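Local coordinates for conserved hypothetical exported protein (Bacteroides fragilis, PDB 4JJA) that is of unknown function but is probably an exported exo-beta-N-acetylmuramidase acting on peptidoglycan fragments, at residues M182-E186 / R187-S191; Q252-H256 / P257-G261; R269-P272 / G273-N276; V287-S290 / N291-D294; D332-R335 / K336-G340. All blocks are in the same frame, centred on the assembly; numbering follows the deposited sequence.

Interaction 1: M182-E186 / R187-S191; sequences MVNGE and RWLPS
Trp188 folds back over the end of helix 176-185 and packs on Met182, Val183 and Glu186. Its indole has one face on Glu186. Glu186 CB lies 3.6 Å from the centroid of the five-membered ring of Trp188, almost straight above it. Met182 is a selenomethionine and meets the far end of the six-membered ring. Its chain is extended, with CG anti to the backbone N (chi1 -176°), and this carries Met182 CG to 3.7 Å from Trp188 CZ3. The selenium sits obliquely to the ring, a Met-aromatic contact. Val183 uses both branches. CG2 touches the indole edge, and Val183 CG1 presses on Leu189 CD2 at 3.5 Å, tighter than usual for two carbons. The backbone turns here in a Schellman motif, with Arg187 at positive phi. Trp188 N donates to Val183 O over 2.9 Å in a nearly straight bond. A water also donates to Val183 O and accepts from Leu189 N. The Arg187 side is looser and exposed. Its chain bends at chi2 (-65°) and returns Arg187 NH1 to Asn184 O at 2.9 Å. Arg187 N reaches the same oxygen from the opposite face of the carbonyl plane, so two donors grip this helix-end acceptor. The Glu186 carboxylate hydrogen-bonds to Tyr365 and Gln361. A glycerol, probably from crystallisation, is hydrogen-bonded to Trp188 O. Helix 352-362 packs against Met182 and Trp188, while helix 119-132 lies against Val183 and Leu189.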
# COMPACT_ATOMS: atom_id res chain seq x y z
N MSE A 182 -13.35 -2.51 8.72
CA MSE A 182 -12.95 -1.68 9.85
C MSE A 182 -13.32 -0.23 9.66
O MSE A 182 -13.78 0.42 10.59
CB MSE A 182 -11.47 -1.85 10.15
CG MSE A 182 -11.02 -1.09 11.37
SE MSE A 182 -9.20 -1.66 11.84
CE MSE A 182 -9.27 -1.13 13.73
N VAL A 183 -13.13 0.32 8.46
CA VAL A 183 -13.53 1.68 8.17
C VAL A 183 -15.02 1.88 8.46
O VAL A 183 -15.39 2.89 9.06
CB VAL A 183 -13.20 2.00 6.69
CG1 VAL A 183 -13.94 3.23 6.19
CG2 VAL A 183 -11.68 2.09 6.51
N ASN A 184 -15.85 0.91 8.09
CA ASN A 184 -17.26 0.99 8.41
C ASN A 184 -17.44 0.94 9.91
O ASN A 184 -18.11 1.83 10.46
CB ASN A 184 -18.05 -0.12 7.72
CG ASN A 184 -18.52 0.25 6.33
OD1 ASN A 184 -18.62 1.42 5.93
ND2 ASN A 184 -18.84 -0.79 5.57
N GLY A 185 -16.95 -0.12 10.56
CA GLY A 185 -17.29 -0.37 11.96
C GLY A 185 -16.77 0.67 12.92
O GLY A 185 -17.41 0.92 13.94
N GLU A 186 -15.62 1.25 12.60
CA GLU A 186 -15.02 2.28 13.43
C GLU A 186 -15.44 3.69 13.06
O GLU A 186 -14.97 4.64 13.68
CB GLU A 186 -13.47 2.14 13.39
CG GLU A 186 -12.96 0.84 13.90
CD GLU A 186 -13.30 0.54 15.35
OE1 GLU A 186 -12.87 1.30 16.23
OE2 GLU A 186 -13.98 -0.47 15.62
N ARG A 187 -16.31 3.82 12.06
CA ARG A 187 -16.83 5.10 11.58
C ARG A 187 -15.74 6.04 11.14
O ARG A 187 -15.67 7.22 11.55
CB ARG A 187 -17.82 5.77 12.56
CG ARG A 187 -19.04 4.97 12.76
CD ARG A 187 -19.85 4.88 11.44
NE ARG A 187 -21.20 4.42 11.74
CZ ARG A 187 -21.53 3.16 11.93
NH1 ARG A 187 -20.62 2.18 11.83
NH2 ARG A 187 -22.81 2.87 12.22
N TRP A 188 -14.90 5.53 10.24
CA TRP A 188 -13.82 6.32 9.69
C TRP A 188 -14.16 7.03 8.37
O TRP A 188 -13.35 7.79 7.85
CB TRP A 188 -12.59 5.42 9.51
CG TRP A 188 -11.94 5.00 10.77
CD1 TRP A 188 -12.09 5.54 12.00
CD2 TRP A 188 -10.99 3.95 10.93
NE1 TRP A 188 -11.32 4.87 12.92
CE2 TRP A 188 -10.61 3.90 12.26
CE3 TRP A 188 -10.41 3.05 10.05
CZ2 TRP A 188 -9.66 3.00 12.72
CZ3 TRP A 188 -9.50 2.17 10.49
CH2 TRP A 188 -9.12 2.14 11.81
N LEU A 189 -15.36 6.81 7.81
CA LEU A 189 -15.80 7.64 6.70
C LEU A 189 -16.23 9.04 7.16
O LEU A 189 -16.74 9.19 8.25
CB LEU A 189 -16.97 6.97 5.93
CG LEU A 189 -16.71 5.62 5.27
CD1 LEU A 189 -17.94 5.13 4.56
CD2 LEU A 189 -15.50 5.72 4.33
N PRO A 190 -16.13 10.06 6.28
CA PRO A 190 -16.79 11.38 6.56
C PRO A 190 -18.28 11.35 6.86
O PRO A 190 -19.03 10.55 6.29
CB PRO A 190 -16.61 12.11 5.24
CG PRO A 190 -15.37 11.57 4.68
CD PRO A 190 -15.36 10.07 5.04
N SER A 191 -18.73 12.24 7.74
CA SER A 191 -20.16 12.32 8.12
C SER A 191 -20.62 10.98 8.67
O SER A 191 -21.82 10.70 8.74
CB SER A 191 -21.05 12.75 6.93
OG SER A 191 -20.81 14.09 6.54
O HOH W 1 -17.51 4.80 8.47

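Interaction 2: Q252-H256 / P257-G261; sequences QVYGH and PNMTG
A type I beta turn, His256 to Met259, ends strand 253-256, and the His256 side chain bonds to it. Met259 N donates to His256 O at 3.1 Å and closes the turn. A second bond comes from the ring: Asn258 N donates to His256 ND1 over 2.9 Å, with an N-H...N angle of 162°. The donor is tilted moderately from the imidazole plane. ND1 acts as acceptor here, consistent with a neutral ring protonated on NE2. With CG anti to the backbone N (chi1 -174°), the ring stands beside the following peptide, where Asn258 N can reach it. Pro257 lies over one face, with Pro257 CD 3.4 Å from the His256 ring centroid, a CH-pi contact. The strand is an outer one of a three-stranded antiparallel sheet, and its backbone pairs with strand 284-288. Met259, a selenomethionine, runs back from the turn along this strand. Met259 SE lies 3.7 Å from His256 CB. The chain then bends at chi3 (59°), and Met259 CE meets Tyr254 CE2 obliquely at 3.9 Å. Tyr254 itself stacks on Phe236 and bonds through OH to Asp309. Leu314 of helix 305-314 packs against His256, Asn258 and Met259. Just past the turn, Thr260 OG1 donates to Asn258 O at 2.9 Å, and Asn313 accepts from Thr260 N.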
# COMPACT_ATOMS: atom_id res chain seq x y z
N GLN A 252 15.98 -1.48 -1.97
CA GLN A 252 16.83 -2.57 -1.50
C GLN A 252 18.24 -2.11 -1.17
O GLN A 252 19.12 -2.92 -0.90
CB GLN A 252 16.88 -3.69 -2.54
CG GLN A 252 15.52 -4.34 -2.82
CD GLN A 252 15.48 -4.98 -4.17
OE1 GLN A 252 15.91 -6.13 -4.31
NE2 GLN A 252 15.05 -4.24 -5.19
N VAL A 253 18.46 -0.79 -1.24
CA VAL A 253 19.72 -0.12 -0.93
C VAL A 253 19.42 1.20 -0.25
O VAL A 253 18.28 1.70 -0.35
CB VAL A 253 20.57 0.10 -2.21
CG1 VAL A 253 20.83 -1.18 -3.02
CG2 VAL A 253 19.91 1.18 -3.09
N TYR A 254 20.43 1.79 0.39
CA TYR A 254 20.32 3.19 0.77
C TYR A 254 21.68 3.84 0.68
O TYR A 254 22.69 3.21 0.90
CB TYR A 254 19.67 3.39 2.14
CG TYR A 254 20.44 2.89 3.32
CD1 TYR A 254 20.31 1.56 3.73
CD2 TYR A 254 21.28 3.72 4.05
CE1 TYR A 254 20.96 1.11 4.88
CE2 TYR A 254 21.94 3.26 5.16
CZ TYR A 254 21.79 1.97 5.58
OH TYR A 254 22.45 1.50 6.70
N GLY A 255 21.71 5.12 0.33
CA GLY A 255 22.99 5.79 0.25
C GLY A 255 22.83 7.25 -0.13
O GLY A 255 21.75 7.71 -0.45
N HIS A 256 23.95 7.98 -0.12
CA HIS A 256 23.92 9.42 -0.34
C HIS A 256 25.32 9.86 -0.74
O HIS A 256 26.30 9.26 -0.30
CB HIS A 256 23.50 10.09 0.99
CG HIS A 256 23.29 11.56 0.90
ND1 HIS A 256 24.35 12.45 0.93
CD2 HIS A 256 22.17 12.28 0.68
CE1 HIS A 256 23.87 13.66 0.76
NE2 HIS A 256 22.55 13.60 0.61
N PRO A 257 25.41 10.91 -1.57
CA PRO A 257 26.78 11.33 -1.98
C PRO A 257 27.72 11.77 -0.87
O PRO A 257 28.92 11.75 -1.06
CB PRO A 257 26.54 12.47 -2.93
CG PRO A 257 25.11 12.64 -3.06
CD PRO A 257 24.36 11.65 -2.26
N ASN A 258 27.16 12.19 0.26
CA ASN A 258 27.92 12.70 1.39
C ASN A 258 28.23 11.60 2.42
O ASN A 258 29.06 11.81 3.28
CB ASN A 258 27.22 13.91 2.04
CG ASN A 258 27.22 15.15 1.12
OD1 ASN A 258 26.51 15.18 0.06
ND2 ASN A 258 28.05 16.12 1.44
N MSE A 259 27.59 10.42 2.32
CA MSE A 259 27.82 9.35 3.26
C MSE A 259 29.21 8.81 3.05
O MSE A 259 29.75 8.78 1.93
CB MSE A 259 26.75 8.27 3.11
CG MSE A 259 25.50 8.63 3.95
SE MSE A 259 23.94 7.54 3.69
CE MSE A 259 24.65 5.87 4.14
N THR A 260 29.83 8.40 4.15
CA THR A 260 31.28 8.28 4.15
C THR A 260 31.66 7.02 4.91
O THR A 260 31.10 6.70 5.96
CB THR A 260 31.93 9.59 4.83
OG1 THR A 260 31.64 10.79 4.05
CG2 THR A 260 33.46 9.48 5.05
N GLY A 261 32.57 6.24 4.33
CA GLY A 261 33.00 5.02 4.98
C GLY A 261 32.33 3.70 4.60
O GLY A 261 32.42 2.70 5.32

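Interaction 3: R269-P272 / G273-N276; sequences RSIP and GAKN
This is a tight surface turn: Ile271 and Ala274 pair across a reversal in the long loop between strands 265-266 and 284-288. The two residues bond in both directions. Ala274 N donates to Ile271 O at 2.8 Å, and Ile271 N donates to Ala274 O at 3.1 Å. The second bond is nearly straight at the hydrogen, 169°, but its donor stands well above the carbonyl plane of Ala274. Pro272 and Gly273 fill the corner. The proline ring restricts phi at the first of these positions, while Gly273 has positive phi (78°). Ser270 adds a third bond one step further along. Ser270 OG donates to Lys275 O over 2.7 Å, in the carbonyl plane and on a lone pair. OG stands trans to the main-chain nitrogen (chi1 -180°), which aims it across the gap at the other arm. Apolar contact is slight: Ile271 CG1 rests on Ala274 CB at 3.9 Å. Ala274 is buried, whereas most of the residues in contact here are exposed. Arg269 leads the chain into the turn and bonds to Asn281 through NH1. Its backbone also hydrogen-bonds to Gly246. The arrangement is a type II beta turn with proline and glycine at its two central positions, the classic pairing for this turn, closed by a single antiparallel bridge.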
# COMPACT_ATOMS: atom_id res chain seq x y z
N ARG A 269 20.09 6.80 -12.03
CA ARG A 269 20.02 7.26 -13.41
C ARG A 269 18.59 7.60 -13.77
O ARG A 269 17.63 7.14 -13.13
CB ARG A 269 20.55 6.18 -14.34
CG ARG A 269 21.97 5.84 -14.07
CD ARG A 269 22.94 7.02 -14.19
NE ARG A 269 24.31 6.58 -14.07
CZ ARG A 269 25.36 7.39 -14.06
NH1 ARG A 269 25.18 8.70 -14.16
NH2 ARG A 269 26.58 6.91 -13.94
N SER A 270 18.44 8.39 -14.83
CA SER A 270 17.14 8.84 -15.25
C SER A 270 16.53 7.80 -16.17
O SER A 270 16.96 7.66 -17.29
CB SER A 270 17.29 10.17 -16.03
OG SER A 270 16.03 10.62 -16.44
N ILE A 271 15.60 7.02 -15.65
CA ILE A 271 15.04 5.85 -16.32
C ILE A 271 13.55 5.93 -16.25
O ILE A 271 12.98 6.63 -15.41
CB ILE A 271 15.59 4.54 -15.71
CG1 ILE A 271 15.28 4.40 -14.20
CG2 ILE A 271 17.11 4.39 -15.97
CD1 ILE A 271 15.87 3.17 -13.51
N PRO A 272 12.83 5.22 -17.12
CA PRO A 272 11.36 5.34 -17.11
C PRO A 272 10.77 4.92 -15.77
O PRO A 272 11.10 3.86 -15.26
CB PRO A 272 10.91 4.39 -18.23
CG PRO A 272 12.10 4.40 -19.14
CD PRO A 272 13.31 4.36 -18.21
N GLY A 273 9.89 5.73 -15.21
CA GLY A 273 9.33 5.56 -13.88
C GLY A 273 10.23 5.97 -12.72
O GLY A 273 9.86 5.82 -11.55
N ALA A 274 11.41 6.46 -13.06
CA ALA A 274 12.32 7.10 -12.10
C ALA A 274 13.15 8.14 -12.88
O ALA A 274 14.37 8.05 -12.98
CB ALA A 274 13.21 6.07 -11.38
N LYS A 275 12.44 9.09 -13.51
CA LYS A 275 13.06 10.05 -14.43
C LYS A 275 13.88 11.15 -13.73
O LYS A 275 14.90 11.60 -14.23
CB LYS A 275 11.94 10.71 -15.26
CG LYS A 275 12.40 11.65 -16.37
CD LYS A 275 11.22 12.30 -17.08
CE LYS A 275 11.70 13.37 -18.06
NZ LYS A 275 10.61 13.90 -18.92
N ASN A 276 13.40 11.60 -12.60
CA ASN A 276 14.04 12.71 -11.93
C ASN A 276 14.25 12.22 -10.47
O ASN A 276 13.73 12.86 -9.53
CB ASN A 276 13.20 14.08 -12.09
CG ASN A 276 12.88 14.56 -13.62
OD1 ASN A 276 13.75 14.49 -14.53
ND2 ASN A 276 11.65 15.10 -13.88

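Interaction 4: V287-S290 / N291-D294; sequences VNLS and NLSD
Leu289 and Leu292 share a first torsion (chi1 -58° and -71°) that puts CG anti to the carbonyl carbon in both, and their side chains lie side by side, pointing the same way. Leu292 CD1 meets Leu289 CB at 4.1 Å, a light apolar contact. Between them the chain makes a type I beta turn, closed by Leu292 N donating to Leu289 O at 3.2 Å. The donor lies well above the carbonyl plane. Leu292 CB and CG approach the same oxygen, each 3.5 Å from Leu289 O. The turn is anchored on its entry side by Asn288. Asn288 OD1 accepts from Ser290 N at 3.0 Å, an Asx turn, and also from Ser290 OG at 2.7 Å. Two donors from one residue thus hold the Asn288 amide oxygen. Ser290 can do this because its OG sits between its own N and carbonyl carbon, close to the backbone NH. A water bridges the polar side, donating to Asn288 O at 2.7 Å and accepting from Asn291 N at 2.9 Å. The Asn291 side chain is exposed. Beyond the turn Ser293 is the N-cap of helix 294-300, with OG bonded to Glu296 N, and Asp294 makes salt bridges to Lys225 and Arg212. The turn therefore joins strand 284-288, which pairs with strand 253-256, to helix 294-300. Leu289 packs on helix 224-233, and both leucines touch Tyr306 of helix 305-314.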
# COMPACT_ATOMS: atom_id res chain seq x y z
N VAL A 287 24.70 1.20 1.54
CA VAL A 287 24.50 -0.18 1.96
C VAL A 287 23.61 -0.90 0.99
O VAL A 287 22.61 -0.36 0.53
CB VAL A 287 23.91 -0.24 3.37
CG1 VAL A 287 23.65 -1.64 3.82
CG2 VAL A 287 24.83 0.43 4.36
N ASN A 288 24.02 -2.11 0.60
CA ASN A 288 23.22 -2.98 -0.27
C ASN A 288 22.52 -4.03 0.61
O ASN A 288 23.20 -4.84 1.22
CB ASN A 288 24.16 -3.64 -1.31
CG ASN A 288 23.45 -4.50 -2.33
OD1 ASN A 288 22.28 -4.75 -2.23
ND2 ASN A 288 24.23 -5.03 -3.28
N LEU A 289 21.20 -3.99 0.64
CA LEU A 289 20.38 -4.88 1.45
C LEU A 289 19.77 -5.98 0.62
O LEU A 289 19.00 -6.78 1.15
CB LEU A 289 19.27 -4.11 2.22
CG LEU A 289 19.80 -3.02 3.14
CD1 LEU A 289 18.59 -2.17 3.62
CD2 LEU A 289 20.62 -3.58 4.31
N SER A 290 20.11 -6.04 -0.66
CA SER A 290 19.37 -6.91 -1.59
C SER A 290 19.63 -8.38 -1.39
O SER A 290 18.89 -9.18 -1.95
CB SER A 290 19.66 -6.50 -3.02
OG SER A 290 20.98 -6.79 -3.39
N ASN A 291 20.69 -8.72 -0.63
CA ASN A 291 21.03 -10.12 -0.37
C ASN A 291 20.60 -10.60 1.02
O ASN A 291 20.88 -11.73 1.43
CB ASN A 291 22.54 -10.37 -0.60
CG ASN A 291 22.97 -10.03 -2.02
OD1 ASN A 291 23.91 -9.24 -2.21
ND2 ASN A 291 22.24 -10.52 -3.01
N LEU A 292 19.90 -9.77 1.79
CA LEU A 292 19.26 -10.24 3.02
C LEU A 292 18.26 -11.33 2.62
O LEU A 292 17.59 -11.23 1.58
CB LEU A 292 18.50 -9.13 3.73
CG LEU A 292 19.33 -8.06 4.40
CD1 LEU A 292 18.39 -6.98 4.97
CD2 LEU A 292 20.24 -8.58 5.51
N SER A 293 18.19 -12.38 3.42
CA SER A 293 17.13 -13.34 3.21
C SER A 293 15.78 -12.76 3.55
O SER A 293 15.65 -11.87 4.39
CB SER A 293 17.34 -14.59 4.07
OG SER A 293 17.23 -14.33 5.47
N ASP A 294 14.77 -13.27 2.85
CA ASP A 294 13.38 -12.92 3.22
C ASP A 294 13.17 -13.17 4.73
O ASP A 294 12.61 -12.31 5.44
CB ASP A 294 12.37 -13.74 2.41
CG ASP A 294 12.27 -13.35 0.93
OD1 ASP A 294 12.88 -12.38 0.44
OD2 ASP A 294 11.53 -14.09 0.17
O HOH W 2 22.64 -7.51 1.12

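Interaction 5: D332-R335 / K336-G340; sequences DYVR and KMIEG
The Tyr333 ring meets the selenium of Met337 obliquely, neither squarely over its face nor in its plane. Met337 SE lies 3.8 Å from Tyr333 CD1, a Met-aromatic contact one helical turn apart. The two side chains run alongside each other, and Arg350 makes a cation-pi contact with the same ring. The Arg335 guanidinium and Glu339 carboxylate planes stand at 90°. Their charged atoms do not meet; instead Glu339 OE2 touches the aliphatic part of arginine, at 3.5 Å from Arg335 CG. The guanidinium turns to Glu326 and Asp318 in salt bridges. Asp332 faces Lys336 in a salt bridge, Asp332 OD2 to Lys336 NZ 3.3 Å, whose hydrogen bond is weak. A water also bridges the pair, donating to Asp332 OD1 and accepting from Lys336 NZ. The extended lysine chain (chi2 178°) crosses the Asp332 carbonyl to get there. On the buried side Val334 CG1 packs on Ile338 CD1 at 3.9 Å, and both touch Ile347 of helix 344-350. Backbone bonds from Met337, Ile338 and Glu339 to Tyr333, Val334 and Arg335 join the two halves. These i to i+4 pairs, polar on one side and apolar on the other, are those of a short amphipathic alpha helix.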
# COMPACT_ATOMS: atom_id res chain seq x y z
N ASP A 332 5.76 12.27 16.60
CA ASP A 332 6.88 13.16 16.75
C ASP A 332 8.08 12.57 17.49
O ASP A 332 9.16 13.12 17.42
CB ASP A 332 6.44 14.48 17.43
CG ASP A 332 5.99 14.34 18.81
OD1 ASP A 332 5.96 13.25 19.40
OD2 ASP A 332 5.64 15.42 19.38
N TYR A 333 7.92 11.43 18.16
CA TYR A 333 9.02 10.99 19.04
C TYR A 333 10.12 10.29 18.30
O TYR A 333 11.21 10.16 18.84
CB TYR A 333 8.55 10.17 20.21
CG TYR A 333 7.88 8.84 19.90
CD1 TYR A 333 8.61 7.75 19.41
CD2 TYR A 333 6.53 8.63 20.16
CE1 TYR A 333 8.02 6.52 19.18
CE2 TYR A 333 5.94 7.41 19.93
CZ TYR A 333 6.67 6.35 19.44
OH TYR A 333 6.08 5.13 19.22
N VAL A 334 9.90 9.79 17.08
CA VAL A 334 10.94 9.08 16.37
C VAL A 334 12.11 10.00 16.03
O VAL A 334 13.28 9.70 16.35
CB VAL A 334 10.41 8.32 15.15
CG1 VAL A 334 11.55 7.70 14.31
CG2 VAL A 334 9.39 7.26 15.56
N ARG A 335 11.83 11.17 15.44
CA ARG A 335 12.88 12.13 15.20
C ARG A 335 13.60 12.51 16.49
O ARG A 335 14.85 12.57 16.54
CB ARG A 335 12.24 13.38 14.61
CG ARG A 335 13.17 14.55 14.40
CD ARG A 335 12.42 15.84 14.18
NE ARG A 335 11.64 15.83 12.94
CZ ARG A 335 11.89 16.56 11.84
NH1 ARG A 335 12.95 17.33 11.74
NH2 ARG A 335 11.03 16.49 10.83
N LYS A 336 12.82 12.83 17.51
CA LYS A 336 13.41 13.32 18.76
C LYS A 336 14.33 12.28 19.40
O LYS A 336 15.43 12.59 19.88
CB LYS A 336 12.32 13.71 19.75
CG LYS A 336 11.51 14.93 19.34
CD LYS A 336 10.39 15.21 20.39
CE LYS A 336 9.37 16.26 20.00
NZ LYS A 336 8.33 16.39 21.09
N MSE A 337 13.89 11.04 19.42
CA MSE A 337 14.69 9.95 20.01
C MSE A 337 15.93 9.62 19.20
O MSE A 337 16.99 9.39 19.77
CB MSE A 337 13.83 8.73 20.22
CG MSE A 337 12.77 8.89 21.30
SE MSE A 337 11.68 7.35 21.57
CE MSE A 337 12.91 6.24 22.61
N ILE A 338 15.82 9.67 17.87
CA ILE A 338 17.03 9.46 17.06
C ILE A 338 18.05 10.55 17.38
O ILE A 338 19.23 10.29 17.60
CB ILE A 338 16.74 9.41 15.57
CG1 ILE A 338 15.89 8.15 15.25
CG2 ILE A 338 18.04 9.42 14.76
CD1 ILE A 338 15.41 7.99 13.83
N GLU A 339 17.59 11.80 17.38
CA GLU A 339 18.48 12.92 17.61
C GLU A 339 19.04 12.89 19.03
O GLU A 339 20.12 13.41 19.28
CB GLU A 339 17.72 14.22 17.37
CG GLU A 339 17.46 14.42 15.90
CD GLU A 339 16.65 15.63 15.53
OE1 GLU A 339 16.14 16.36 16.41
OE2 GLU A 339 16.46 15.84 14.30
N GLY A 340 18.29 12.31 19.94
CA GLY A 340 18.71 12.14 21.32
C GLY A 340 19.66 11.00 21.56
O GLY A 340 20.05 10.77 22.72
O HOH W 3 7.51 13.61 21.71

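The five contacts are local, and all but interaction 1 lie in the C-terminal part of the protein. Interaction 1 stands apart in the N-terminal part; its centre is about 42 Å from that of interaction 2, on the opposite side of the chain's centre. Interactions 2 and 4 touch directly. Their strands are neighbours in one antiparallel sheet, where Gln252 O lies 2.8 Å from Leu289 N, a probable hydrogen bond. Interaction 3 is in the loop between strands 265-266 and 284-288 of that sheet, about 11 Å from interaction 2 by nearest atoms. Interactions 2, 4 and 5 all have side chains on helix 305-314. The glycerol beside interaction 1 marks no established active site.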